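NanS-p (PDB 6YP6) probably acts as a phage-encoded carbohydrate esterase, of which this mostly beta-stranded chain probably binds sugars. Local coordinates at residues S11-E14 against K18-G21; E36-K41 against R74-V79; F117-Q120 against D125-V128. One frame throughout, in Å; residues are numbered along the deposited sequence.

Contact 1. Residues S11-E14 against K18-G21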
loop_
_atom_site.group_PDB
_atom_site.type_symbol
_atom_site.label_atom_id
_atom_site.label_comp_id
_atom_site.label_asym_id
_atom_site.label_seq_id
_atom_site.Cartn_x
_atom_site.Cartn_y
_atom_site.Cartn_z
ATOM N N SER A 11 8.626 -6.247 14.172
ATOM C CA SER A 11 9.365 -7.129 15.063
ATOM C C SER A 11 10.873 -7.054 14.861
ATOM O O SER A 11 11.611 -7.702 15.608
ATOM C CB SER A 11 8.918 -8.578 14.839
ATOM O OG SER A 11 9.137 -8.958 13.488
ATOM N N GLU A 12 11.345 -6.295 13.873
ATOM C CA GLU A 12 12.767 -6.169 13.567
ATOM C C GLU A 12 13.289 -4.846 14.111
ATOM O O GLU A 12 12.619 -3.818 14.011
ATOM C CB GLU A 12 12.971 -6.211 12.048
ATOM C CG GLU A 12 14.396 -6.014 11.573
ATOM C CD GLU A 12 14.500 -6.088 10.062
ATOM O OE1 GLU A 12 15.220 -5.260 9.477
ATOM O OE2 GLU A 12 13.830 -6.961 9.462
ATOM N N SER A 13 14.477 -4.879 14.708
ATOM C CA SER A 13 15.147 -3.665 15.162
ATOM C C SER A 13 14.231 -2.799 16.024
ATOM O O SER A 13 14.153 -1.579 15.862
ATOM C CB SER A 13 15.712 -2.869 13.983
ATOM O OG SER A 13 16.674 -3.625 13.282
ATOM N N GLU A 14 13.554 -3.442 16.971
ATOM C CA GLU A 14 12.645 -2.775 17.901
ATOM C C GLU A 14 11.530 -2.023 17.182
ATOM O O GLU A 14 10.955 -1.077 17.729
ATOM C CB GLU A 14 13.393 -1.837 18.853
ATOM C CG GLU A 14 14.553 -2.482 19.612
ATOM C CD GLU A 14 14.121 -3.646 20.485
ATOM N N LYS A 18 13.244 4.103 11.202
ATOM C CA LYS A 18 14.495 4.773 10.879
ATOM C C LYS A 18 15.620 3.770 10.679
ATOM O O LYS A 18 16.357 3.842 9.693
ATOM C CB LYS A 18 14.844 5.747 12.003
ATOM C CG LYS A 18 16.090 6.559 11.749
ATOM C CD LYS A 18 16.402 7.459 12.926
ATOM C CE LYS A 18 15.297 8.469 13.183
ATOM N NZ LYS A 18 15.664 9.413 14.275
ATOM N N VAL A 19 15.784 2.836 11.618
ATOM C CA VAL A 19 16.862 1.855 11.510
ATOM C C VAL A 19 16.693 1.014 10.260
ATOM O O VAL A 19 17.683 0.602 9.637
ATOM C CB VAL A 19 16.905 0.986 12.780
ATOM C CG1 VAL A 19 17.844 -0.202 12.602
ATOM C CG2 VAL A 19 17.313 1.820 13.986
ATOM N N GLN A 20 15.443 0.759 9.861
ATOM C CA GLN A 20 15.139 -0.066 8.699
ATOM C C GLN A 20 15.188 0.703 7.381
ATOM O O GLN A 20 14.886 0.117 6.340
ATOM C CB GLN A 20 13.789 -0.773 8.891
ATOM C CG GLN A 20 13.847 -1.788 10.018
ATOM C CD GLN A 20 12.537 -2.523 10.225
ATOM O OE1 GLN A 20 12.029 -3.183 9.325
ATOM N NE2 GLN A 20 11.996 -2.424 11.424
ATOM N N GLY A 21 15.573 1.977 7.392
ATOM C CA GLY A 21 15.836 2.706 6.172
ATOM C C GLY A 21 14.684 3.519 5.632
ATOM O O GLY A 21 14.829 4.129 4.563
HETATM O O HOH W 1 13.404 -4.491 7.233
#
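Glu12 and Gln20 lie against each other with their flat ends stacked, the carboxylate and amide planes only 22° apart. Both chains are extended beyond CG, but they leave the backbone differently: Glu12 swings CG away from its own N (chi1 177°), beside its carbonyl carbon, whereas Gln20 sets CG beside its N (chi1 -67°). The overlap brings Glu12 OE1 to 3.8 Å from Gln20 CG. A water lies 3.0 Å from Glu12 OE1 and 2.8 Å from Gln20 OE1, placed to donate to either, though it has more acceptors in reach than protons. Gln20 OE1 also accepts from the backbone N of Leu9, which ties the amide to the preceding strand. Gln20 NE2 comes within 3.0 Å of Glu12 O, at too poor an angle for a hydrogen bond; it makes a weak one to Ser16 O instead. Beside this pair, Val19 CG1 packs on Ser13, 3.7 Å from Ser13 OG. Val19 and Gln20 are the central residues of a type I beta turn, closed by Gly21 N to Lys18 O at 3.1 Å. The whole is a surface loop folded back on itself, linking strand 3-9 to strand 23-25.

Contact 2. Residues E36-K41 against R74-V79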
loop_
_atom_site.group_PDB
_atom_site.type_symbol
_atom_site.label_atom_id
_atom_site.label_comp_id
_atom_site.label_asym_id
_atom_site.label_seq_id
_atom_site.Cartn_x
_atom_site.Cartn_y
_atom_site.Cartn_z
ATOM N N GLU A 36 -1.511 -10.587 18.280
ATOM C CA GLU A 36 -1.603 -11.203 16.966
ATOM C C GLU A 36 -0.671 -10.560 15.946
ATOM O O GLU A 36 -0.656 -10.983 14.786
ATOM C CB GLU A 36 -3.051 -11.182 16.476
ATOM C CG GLU A 36 -3.963 -12.101 17.281
ATOM C CD GLU A 36 -5.417 -11.988 16.871
ATOM O OE1 GLU A 36 -5.805 -10.931 16.330
ATOM O OE2 GLU A 36 -6.174 -12.954 17.088
ATOM N N GLY A 37 0.116 -9.564 16.351
ATOM C CA GLY A 37 1.212 -9.114 15.522
ATOM C C GLY A 37 2.340 -10.124 15.506
ATOM O O GLY A 37 2.473 -10.950 16.406
ATOM N N THR A 38 3.155 -10.076 14.455
ATOM C CA THR A 38 4.327 -10.944 14.400
ATOM C C THR A 38 5.276 -10.570 15.531
ATOM O O THR A 38 5.570 -9.394 15.755
ATOM C CB THR A 38 5.007 -10.823 13.033
ATOM O OG1 THR A 38 4.077 -11.229 12.016
ATOM C CG2 THR A 38 6.247 -11.693 12.974
ATOM N N GLY A 39 5.728 -11.576 16.276
ATOM C CA GLY A 39 6.514 -11.301 17.461
ATOM C C GLY A 39 5.782 -10.526 18.532
ATOM O O GLY A 39 6.420 -9.978 19.436
ATOM N N GLY A 40 4.455 -10.452 18.454
ATOM C CA GLY A 40 3.695 -9.695 19.422
ATOM C C GLY A 40 3.782 -8.193 19.272
ATOM O O GLY A 40 3.450 -7.473 20.221
ATOM N N LYS A 41 4.188 -7.699 18.102
ATOM C CA LYS A 41 4.463 -6.289 17.897
ATOM C C LYS A 41 3.712 -5.757 16.688
ATOM O O LYS A 41 3.313 -6.505 15.792
ATOM C CB LYS A 41 5.966 -6.054 17.651
ATOM C CG LYS A 41 6.855 -6.496 18.788
ATOM C CD LYS A 41 6.657 -5.612 19.998
ATOM C CE LYS A 41 7.642 -5.946 21.099
ATOM N NZ LYS A 41 7.583 -4.924 22.175
ATOM N N ARG A 74 3.219 -6.260 -0.511
ATOM C CA ARG A 74 2.372 -6.833 0.535
ATOM C C ARG A 74 2.380 -5.992 1.803
ATOM O O ARG A 74 3.345 -5.286 2.116
ATOM C CB ARG A 74 2.742 -8.284 0.874
ATOM C CG ARG A 74 4.156 -8.496 1.299
ATOM C CD ARG A 74 4.333 -9.922 1.783
ATOM N NE ARG A 74 5.711 -10.260 2.128
ATOM C CZ ARG A 74 6.261 -10.080 3.328
ATOM N NH1 ARG A 74 5.577 -9.522 4.311
ATOM N NH2 ARG A 74 7.514 -10.449 3.533
ATOM N N CYS A 75 1.287 -6.106 2.553
ATOM C CA CYS A 75 1.161 -5.468 3.850
ATOM C C CYS A 75 0.207 -6.271 4.720
ATOM O O CYS A 75 -0.844 -6.704 4.253
ATOM C CB CYS A 75 0.616 -4.046 3.677
ATOM S SG CYS A 75 0.315 -3.100 5.198
ATOM N N ARG A 76 0.558 -6.414 5.993
ATOM C CA ARG A 76 -0.338 -6.953 7.011
ATOM C C ARG A 76 -0.644 -5.825 7.991
ATOM O O ARG A 76 0.279 -5.173 8.503
ATOM C CB ARG A 76 0.291 -8.166 7.700
ATOM C CG ARG A 76 -0.606 -8.773 8.776
ATOM C CD ARG A 76 -0.186 -10.183 9.161
ATOM N NE ARG A 76 -1.148 -10.815 10.073
ATOM C CZ ARG A 76 -1.054 -10.839 11.406
ATOM N NH1 ARG A 76 -0.030 -10.281 12.044
ATOM N NH2 ARG A 76 -1.996 -11.445 12.111
ATOM N N PHE A 77 -1.936 -5.592 8.241
ATOM C CA PHE A 77 -2.382 -4.399 8.951
ATOM C C PHE A 77 -3.675 -4.698 9.693
ATOM O O PHE A 77 -4.391 -5.650 9.386
ATOM C CB PHE A 77 -2.593 -3.217 7.970
ATOM C CG PHE A 77 -3.763 -3.419 7.056
ATOM C CD1 PHE A 77 -3.640 -4.185 5.903
ATOM C CD2 PHE A 77 -5.006 -2.899 7.374
ATOM C CE1 PHE A 77 -4.743 -4.417 5.092
ATOM C CE2 PHE A 77 -6.102 -3.129 6.562
ATOM C CZ PHE A 77 -5.970 -3.883 5.416
ATOM N N LYS A 78 -3.982 -3.831 10.650
ATOM C CA LYS A 78 -5.183 -3.925 11.464
ATOM C C LYS A 78 -5.720 -2.516 11.619
ATOM O O LYS A 78 -4.982 -1.607 11.999
ATOM C CB LYS A 78 -4.859 -4.547 12.832
ATOM C CG LYS A 78 -5.913 -4.336 13.903
ATOM C CD LYS A 78 -5.675 -5.306 15.098
ATOM C CE LYS A 78 -5.726 -4.639 16.445
ATOM N NZ LYS A 78 -5.820 -5.704 17.456
ATOM N N VAL A 79 -6.998 -2.324 11.349
ATOM C CA VAL A 79 -7.623 -1.010 11.455
ATOM C C VAL A 79 -8.283 -0.884 12.817
ATOM O O VAL A 79 -8.962 -1.815 13.261
ATOM C CB VAL A 79 -8.661 -0.766 10.345
ATOM C CG1 VAL A 79 -9.093 0.687 10.368
ATOM C CG2 VAL A 79 -8.114 -1.158 8.992
#
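Arg76 reaches from strand 74-79 to the loop 36-41 and grips one backbone oxygen, Glu36 O, with both terminal nitrogens. The hydrogen bonds are of similar length, 2.9 Å from Arg76 NH1 to Glu36 O and 3.0 Å from Arg76 NH2 to Glu36 O, and both are somewhat bent, with N-H...O angles of 151° and 143°. NH1 and NH2 take the oxygen end-on, and it lies almost in the guanidinium plane. NH1 approaches on a lone pair in the carbonyl plane, while NH2 is tilted out of that plane. The reach comes from a side chain extended from CG to NE, with CG turned away from the backbone N (chi1 -180°). Within the loop, Gly40 N bonds to Gly37 O at 2.9 Å and Lys41 N to Thr38 O, and Gly39 and Gly40 both have positive phi, which curls the chain tightly before strand 41-46.

Charged partners surround these bonds. Arg76 NH1 also forms a salt bridge with Asp210, whose carboxylate accepts from Thr38 OG1 as well, so one acid links the arginine and the loop. The Glu36 carboxylate is not in contact with the arginine: its OE1 stays 5.7 Å from Arg76 NH2. Lys78 turns its amine to Asp34 in a salt bridge.

Van der Waals contact is slight. Gly37 CA sits 3.9 Å from Arg76 NH1, near the guanidinium edge, and Thr38 N lies 4.0 Å from Arg76 NH1.

The loop connects strands 28-33 and 41-46, while strand 71-79 runs between 152-159 and 207-216 in the same antiparallel sheet. Trp152 of the former makes a cation-pi contact with Arg76, and Asp210 belongs to the latter. Cys75 and Phe77 point to the other side, where they meet strand 88-95 of the second sheet.

Contact 3. Residues F117-Q120 against D125-V128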
loop_
_atom_site.group_PDB
_atom_site.type_symbol
_atom_site.label_atom_id
_atom_site.label_comp_id
_atom_site.label_asym_id
_atom_site.label_seq_id
_atom_site.Cartn_x
_atom_site.Cartn_y
_atom_site.Cartn_z
ATOM N N PHE A 117 -2.915 2.289 -4.743
ATOM C CA PHE A 117 -3.959 1.484 -4.139
ATOM C C PHE A 117 -4.310 2.044 -2.773
ATOM O O PHE A 117 -3.412 2.324 -1.978
ATOM C CB PHE A 117 -3.478 0.035 -3.977
ATOM C CG PHE A 117 -2.881 -0.554 -5.229
ATOM C CD1 PHE A 117 -3.529 -0.440 -6.439
ATOM C CD2 PHE A 117 -1.655 -1.190 -5.196
ATOM C CE1 PHE A 117 -2.965 -0.975 -7.608
ATOM C CE2 PHE A 117 -1.099 -1.732 -6.340
ATOM C CZ PHE A 117 -1.747 -1.620 -7.541
ATOM N N TYR A 118 -5.598 2.222 -2.494
ATOM C CA TYR A 118 -5.996 2.777 -1.212
ATOM C C TYR A 118 -7.086 1.940 -0.572
ATOM O O TYR A 118 -7.819 1.190 -1.224
ATOM C CB TYR A 118 -6.372 4.267 -1.322
ATOM C CG TYR A 118 -7.580 4.592 -2.169
ATOM C CD1 TYR A 118 -7.475 4.749 -3.552
ATOM C CD2 TYR A 118 -8.823 4.766 -1.595
ATOM C CE1 TYR A 118 -8.586 5.056 -4.322
ATOM C CE2 TYR A 118 -9.935 5.076 -2.352
ATOM C CZ TYR A 118 -9.810 5.212 -3.721
ATOM O OH TYR A 118 -10.884 5.499 -4.529
ATOM N N ILE A 119 -7.164 2.100 0.739
ATOM C CA ILE A 119 -8.041 1.324 1.599
ATOM C C ILE A 119 -8.975 2.316 2.291
ATOM O O ILE A 119 -8.516 3.296 2.891
ATOM C CB ILE A 119 -7.219 0.504 2.610
ATOM C CG1 ILE A 119 -6.276 -0.467 1.905
ATOM C CG2 ILE A 119 -8.146 -0.213 3.587
ATOM C CD1 ILE A 119 -5.260 -1.088 2.828
ATOM N N GLN A 120 -10.283 2.069 2.179
ATOM C CA GLN A 120 -11.323 3.001 2.588
ATOM C C GLN A 120 -12.558 2.188 2.935
ATOM O O GLN A 120 -12.814 1.167 2.297
ATOM C CB GLN A 120 -11.640 3.933 1.405
ATOM C CG GLN A 120 -12.688 4.998 1.666
ATOM C CD GLN A 120 -13.153 5.676 0.404
ATOM O OE1 GLN A 120 -13.092 5.089 -0.684
ATOM N NE2 GLN A 120 -13.636 6.911 0.530
ATOM N N ASP A 125 -18.347 -1.906 4.448
ATOM C CA ASP A 125 -17.236 -2.796 4.160
ATOM C C ASP A 125 -15.915 -2.035 4.096
ATOM O O ASP A 125 -15.873 -0.839 3.819
ATOM C CB ASP A 125 -17.430 -3.471 2.796
ATOM C CG ASP A 125 -18.578 -4.452 2.761
ATOM O OD1 ASP A 125 -18.953 -4.966 3.824
ATOM O OD2 ASP A 125 -19.081 -4.710 1.644
ATOM N N LEU A 126 -14.817 -2.761 4.309
ATOM C CA LEU A 126 -13.474 -2.238 4.075
ATOM C C LEU A 126 -13.057 -2.621 2.658
ATOM O O LEU A 126 -12.980 -3.809 2.329
ATOM C CB LEU A 126 -12.480 -2.809 5.088
ATOM C CG LEU A 126 -11.086 -2.180 5.040
ATOM C CD1 LEU A 126 -11.134 -0.725 5.468
ATOM C CD2 LEU A 126 -10.089 -2.951 5.888
ATOM N N ASN A 127 -12.790 -1.627 1.818
ATOM C CA ASN A 127 -12.533 -1.832 0.402
ATOM C C ASN A 127 -11.098 -1.489 0.021
ATOM O O ASN A 127 -10.446 -0.651 0.653
ATOM C CB ASN A 127 -13.487 -0.958 -0.405
ATOM C CG ASN A 127 -14.921 -1.340 -0.184
ATOM O OD1 ASN A 127 -15.237 -2.515 0.033
ATOM N ND2 ASN A 127 -15.797 -0.355 -0.214
ATOM N N VAL A 128 -10.645 -2.145 -1.047
ATOM C CA VAL A 128 -9.374 -1.871 -1.701
ATOM C C VAL A 128 -9.688 -1.272 -3.065
ATOM O O VAL A 128 -10.406 -1.889 -3.857
ATOM C CB VAL A 128 -8.541 -3.147 -1.879
ATOM C CG1 VAL A 128 -7.200 -2.799 -2.494
ATOM C CG2 VAL A 128 -8.364 -3.910 -0.586
HETATM O O HOH W 2 -14.883 2.431 -0.974
#
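A beta hairpin folds strand 125-130 back along strand 113-121, and residues 117-120 and 125-128 are its paired arms near the turn, their axes 4.9 Å apart and their N-to-C directions 174° apart, almost exactly antiparallel. Gln120 and Asn127 form the hydrogen-bonded pair: Gln120 N donates to Asn127 O at 3.1 Å, and Asn127 N to Gln120 O at 2.8 Å. Next to it, Ile119 and Val128 make a non-hydrogen-bonded pair, where CA-H...O contacts run from Ile119 CA to Asn127 O, 3.3 Å, and from Val128 CA to Tyr118 O, 3.5 Å.

On the face of Ile119 and Val128, the CG2 methyl of Ile119 meets CD1 of Leu126 at 3.6 Å. That methyl stands anti to its backbone N and beside the carbonyl carbon, which turns it toward the neighbouring arm. Leu155 packs against both Ile119 and Val128, and Phe77 against Ile119 and Leu126, burying this face under the other sheet.

On the reverse face a water joins the two amides, donating to Gln120 OE1 at 3.2 Å and accepting from Asn127 ND2 at 3.0 Å. The amides are also anchored separately, Gln120 NE2 to Asn86 O and Asn127 to Asp122 and Thr144, so their rotation is probably fixed. Hydrogen-bonded and non-hydrogen-bonded pairs in succession are those of an antiparallel beta hairpin, here in one sheet of a two-sheet sandwich.

The contacts follow one another along the chain, each closing before the next opens. Contact 1 belongs to the loop between strands 3-9 and 23-25, which come from different sheets; contact 2 ties a loop to strand 71-79 in the eight-stranded sheet, and contact 3 lies in the seven-stranded sheet facing it. Contacts 1 and 2 have centres 15 Å apart and touch where Ser11 CB packs on Thr38 O, 3.6 Å away. Contacts 2 and 3, 17 Å apart between centres, meet in the sandwich core, Phe77 against Ile119 and Leu126, and Val79 against Leu126. Contacts 1 and 3, centres 27 Å apart and on opposite sides of the chain's centre, do not touch; contact 2 touches both.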